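Local coordinates for protein FAD-dependent oxidoreductase (Actinomadura kijaniata, PDB 3M9V) that binds dTDP and probably acts as a flavin-dependent oxidoreductase of the acyl-CoA dehydrogenase family in D-kijanose biosynthesis, at residues H103-R108 / A139-G144; L171-P176 / S222-I227. All coordinates share one frame; numbering follows the deposited sequence.

Contacts 1 and 2 lie in series along the chain, with centres about 11 Å apart, and meet in the beta domain: strand 141-147, used by contact 1, runs beside strand 163-172, used by contact 2. They also touch directly, Val141 O lying 3.5 Å from Met174 CE and Ser143 O 3.6 Å from Val172 CG1. Both border the flavin site, which is empty in this chain. Contact 2 contains Ser173, an FMN-binding residue, and the Met104 side chain of contact 1 comes within about 4 Å of that of Ser173. The side chain of Arg108 is about 5 Å from the bound thymidine-5'-diphosphate (dTDP). The side chain of Val172 is about 13 Å from this thymidine-5'-diphosphate.

Contact 1: H103-R108 / A139-G144; sequences HMQLSR and AVVCSG
At the junction of the N-terminal helical domain with the beta domain, segment 103-108 of helix 96-118 crosses strand segment 141-144 at 96°, and Gln105, Arg108 and Met104 reach across to the strand. The Gln105 carboxamide grips the backbone where the chain enters the strand, through both its polar atoms. Gln105 OE1 accepts from Val141 N at 2.9 Å, with the donor in the plane of the amide carbonyl, while Gln105 NE2 donates to Ala139 O at 3.2 Å. A further bond from NE2 to Met65 O helps fix the rotation of the amide. This helix-on-sheet junction belongs to the acyl-CoA dehydrogenase fold, and here it borders the flavin site: Ser143 is close to Ile145, which binds FMN. With CG anti to the backbone nitrogen (chi1 -172°), Arg108 CG lies 3.5 Å from Val141 CG1, and the two side chains cross at roughly a right angle; bends at chi2 and chi3 then carry the guanidinium to Ser143. There Arg108 NH1 donates to Ser143 OG at 2.6 Å, nearly straight and in the guanidinium plane. Ser143 OG donates in turn to a water, which itself donates to Met104 O and, at 2.6 Å, to Val141 O, satisfying two backbone carbonyls between helix and strand. Beside this polar cluster the bent Met104 chain brings Met104 CE to 3.7 Å from Ser143 CB.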
# COMPACT_ATOMS: atom_id res chain seq x y z
N HIS A 103 16.22 24.77 10.37
CA HIS A 103 15.64 25.12 9.08
C HIS A 103 15.03 26.53 9.11
O HIS A 103 15.15 27.25 8.11
CB HIS A 103 14.52 24.14 8.69
CG HIS A 103 13.68 24.63 7.55
ND1 HIS A 103 12.48 25.30 7.73
CD2 HIS A 103 13.89 24.59 6.21
CE1 HIS A 103 11.97 25.62 6.55
NE2 HIS A 103 12.82 25.22 5.62
N MET A 104 14.39 26.94 10.20
CA MET A 104 13.70 28.26 10.21
C MET A 104 14.77 29.36 10.07
O MET A 104 14.61 30.33 9.33
CB MET A 104 12.99 28.50 11.57
CG MET A 104 11.82 27.54 11.91
SD MET A 104 10.66 27.26 10.55
CE MET A 104 9.91 28.88 10.54
N GLN A 105 15.91 29.19 10.74
CA GLN A 105 16.98 30.17 10.58
C GLN A 105 17.59 30.18 9.18
O GLN A 105 17.77 31.23 8.58
CB GLN A 105 18.12 29.90 11.56
CG GLN A 105 19.26 30.92 11.41
CD GLN A 105 19.00 32.18 12.27
OE1 GLN A 105 17.91 32.35 12.83
NE2 GLN A 105 19.99 33.05 12.37
N LEU A 106 17.97 28.99 8.70
CA LEU A 106 18.62 28.89 7.40
C LEU A 106 17.74 29.38 6.26
O LEU A 106 18.19 30.06 5.34
CB LEU A 106 19.16 27.49 7.10
CG LEU A 106 20.15 26.98 8.16
CD1 LEU A 106 20.89 25.75 7.67
CD2 LEU A 106 21.18 28.04 8.48
N SER A 107 16.47 29.01 6.27
CA SER A 107 15.70 29.42 5.11
C SER A 107 15.37 30.91 5.20
O SER A 107 15.22 31.54 4.16
CB SER A 107 14.39 28.65 5.01
OG SER A 107 13.64 28.94 6.16
N ARG A 108 15.24 31.46 6.40
CA ARG A 108 15.12 32.91 6.53
C ARG A 108 16.35 33.66 5.97
O ARG A 108 16.22 34.74 5.38
CB ARG A 108 14.74 33.27 7.98
CG ARG A 108 14.38 34.73 8.26
CD ARG A 108 13.25 35.30 7.41
NE ARG A 108 11.97 34.74 7.80
CZ ARG A 108 10.81 35.04 7.23
NH1 ARG A 108 9.69 34.48 7.68
NH2 ARG A 108 10.78 35.91 6.23
N ALA A 139 21.26 37.68 15.91
CA ALA A 139 19.88 37.63 15.45
C ALA A 139 19.43 36.19 15.21
O ALA A 139 20.05 35.48 14.41
CB ALA A 139 19.69 38.48 14.20
N VAL A 140 18.38 35.76 15.91
CA VAL A 140 17.81 34.42 15.73
C VAL A 140 16.37 34.65 15.27
O VAL A 140 15.56 35.19 16.03
CB VAL A 140 17.92 33.56 17.02
CG1 VAL A 140 17.17 32.21 16.94
CG2 VAL A 140 19.39 33.35 17.38
N VAL A 141 16.08 34.31 14.02
CA VAL A 141 14.89 34.78 13.33
C VAL A 141 13.80 33.71 13.16
O VAL A 141 13.97 32.74 12.42
CB VAL A 141 15.24 35.43 11.96
CG1 VAL A 141 14.02 36.14 11.40
CG2 VAL A 141 16.34 36.46 12.09
N CYS A 142 12.69 33.89 13.87
CA CYS A 142 11.56 32.97 13.87
C CYS A 142 10.47 33.54 12.97
O CYS A 142 10.49 34.74 12.69
CB CYS A 142 10.99 32.84 15.28
SG CYS A 142 12.17 32.11 16.38
N SER A 143 9.55 32.69 12.54
CA SER A 143 8.50 33.09 11.59
C SER A 143 7.18 32.78 12.25
O SER A 143 6.96 31.65 12.66
CB SER A 143 8.58 32.30 10.28
OG SER A 143 9.77 32.65 9.58
N GLY A 144 6.31 33.78 12.42
CA GLY A 144 5.04 33.56 13.09
C GLY A 144 4.05 33.68 11.94
O GLY A 144 3.73 34.78 11.47
O HOH W 1 12.40 32.05 10.48

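Contact 2: L171-P176 / S222-I227; sequences LVSMAP and SGTVDI
With chi1 near -60° in both residues, Ser173 OG and Thr224 OG1 each stand beside their own backbone nitrogen, which brings the hydroxyls within 2.6 Å in a hydrogen bond whose donor is not settled. The same rotation (chi1 -66°) leaves Thr224 CG2 anti to its own nitrogen, 3.4 Å from Leu171 CA. The two segments form an antiparallel pairing at the edge of the flavin site: Val172 N donates to Val225 O at 2.8 Å, and the return bond from Val225 N is weak. Beyond this pair segment 171-176 swings through a type II beta turn from Val172 to Ala175, pinned by Met174 N to Ser222 O at 3.0 Å, while Thr224 centres an inverse gamma turn. Pro176 CD lies 3.3 Å from Gly223 O, and Pro176 CG packs on Gly223 CA. With the ring cut back to an alanine here, Gly223 would probably lose that packing and the backbone after the turn gain freedom to move. At the turn's last residue, Ala175 CB meets Val225 CG2 at 3.5 Å. Asp226, salt-bridged to Arg168 through OD2, uses OD1 to accept from a water that also donates to Thr224 O and accepts a hydrogen bond from Leu171 N at 2.9 Å.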
# COMPACT_ATOMS: atom_id res chain seq x y z
N LEU A 171 2.48 27.63 16.78
CA LEU A 171 3.42 26.72 16.15
C LEU A 171 4.66 27.46 15.67
O LEU A 171 5.11 27.28 14.54
CB LEU A 171 2.78 25.88 15.03
CG LEU A 171 1.60 24.98 15.46
CD1 LEU A 171 1.07 24.15 14.27
CD2 LEU A 171 1.89 24.05 16.64
N VAL A 172 5.23 28.29 16.54
CA VAL A 172 6.38 29.09 16.10
C VAL A 172 7.66 28.40 16.57
O VAL A 172 8.10 28.62 17.70
CB VAL A 172 6.34 30.50 16.72
CG1 VAL A 172 7.51 31.32 16.17
CG2 VAL A 172 4.99 31.18 16.37
N SER A 173 8.26 27.58 15.72
CA SER A 173 9.44 26.82 16.13
C SER A 173 10.66 27.71 16.43
O SER A 173 10.82 28.75 15.79
CB SER A 173 9.84 25.83 15.02
OG SER A 173 8.76 24.94 14.79
N MET A 174 11.52 27.28 17.35
CA MET A 174 12.72 28.03 17.71
C MET A 174 12.42 29.27 18.56
O MET A 174 13.34 29.99 18.97
CB MET A 174 13.56 28.42 16.47
CG MET A 174 15.03 28.72 16.82
SD MET A 174 16.13 28.92 15.42
CE MET A 174 15.23 30.09 14.39
N ALA A 175 11.14 29.54 18.80
CA ALA A 175 10.77 30.75 19.54
C ALA A 175 11.52 30.96 20.86
O ALA A 175 11.83 32.08 21.26
CB ALA A 175 9.25 30.85 19.74
N PRO A 176 11.86 29.88 21.56
CA PRO A 176 12.51 30.11 22.85
C PRO A 176 13.83 30.89 22.78
O PRO A 176 14.17 31.56 23.76
CB PRO A 176 12.72 28.70 23.38
CG PRO A 176 11.47 27.99 22.85
CD PRO A 176 11.39 28.48 21.42
N SER A 222 11.49 21.15 19.80
CA SER A 222 11.66 22.13 18.72
C SER A 222 11.20 23.53 19.11
O SER A 222 11.34 24.49 18.34
CB SER A 222 10.90 21.72 17.45
OG SER A 222 9.52 21.60 17.72
N GLY A 223 10.64 23.63 20.32
CA GLY A 223 10.23 24.95 20.84
C GLY A 223 9.10 25.59 20.05
O GLY A 223 9.13 26.80 19.78
N THR A 224 8.12 24.76 19.69
CA THR A 224 7.15 25.13 18.68
C THR A 224 5.95 25.78 19.38
O THR A 224 4.83 25.27 19.39
CB THR A 224 6.87 23.94 17.73
OG1 THR A 224 8.08 23.68 17.01
CG2 THR A 224 5.77 24.27 16.68
N VAL A 225 6.20 26.93 20.00
CA VAL A 225 5.26 27.48 20.96
C VAL A 225 4.43 28.58 20.33
O VAL A 225 4.66 28.93 19.18
CB VAL A 225 5.98 28.07 22.17
CG1 VAL A 225 6.78 26.98 22.92
CG2 VAL A 225 6.84 29.27 21.76
N ASP A 226 3.48 29.11 21.08
CA ASP A 226 2.68 30.26 20.68
C ASP A 226 3.29 31.60 21.06
O ASP A 226 4.02 31.67 22.05
CB ASP A 226 1.33 30.15 21.37
CG ASP A 226 0.39 29.21 20.63
OD1 ASP A 226 0.84 28.23 20.00
OD2 ASP A 226 -0.81 29.52 20.65
N ILE A 227 3.04 32.66 20.28
CA ILE A 227 3.56 33.98 20.69
C ILE A 227 2.41 34.99 20.63
O ILE A 227 1.54 34.87 19.76
CB ILE A 227 4.75 34.45 19.86
CG1 ILE A 227 4.33 34.66 18.40
CG2 ILE A 227 5.98 33.51 20.04
CD1 ILE A 227 5.48 34.95 17.48
O HOH W 2 2.40 26.11 19.25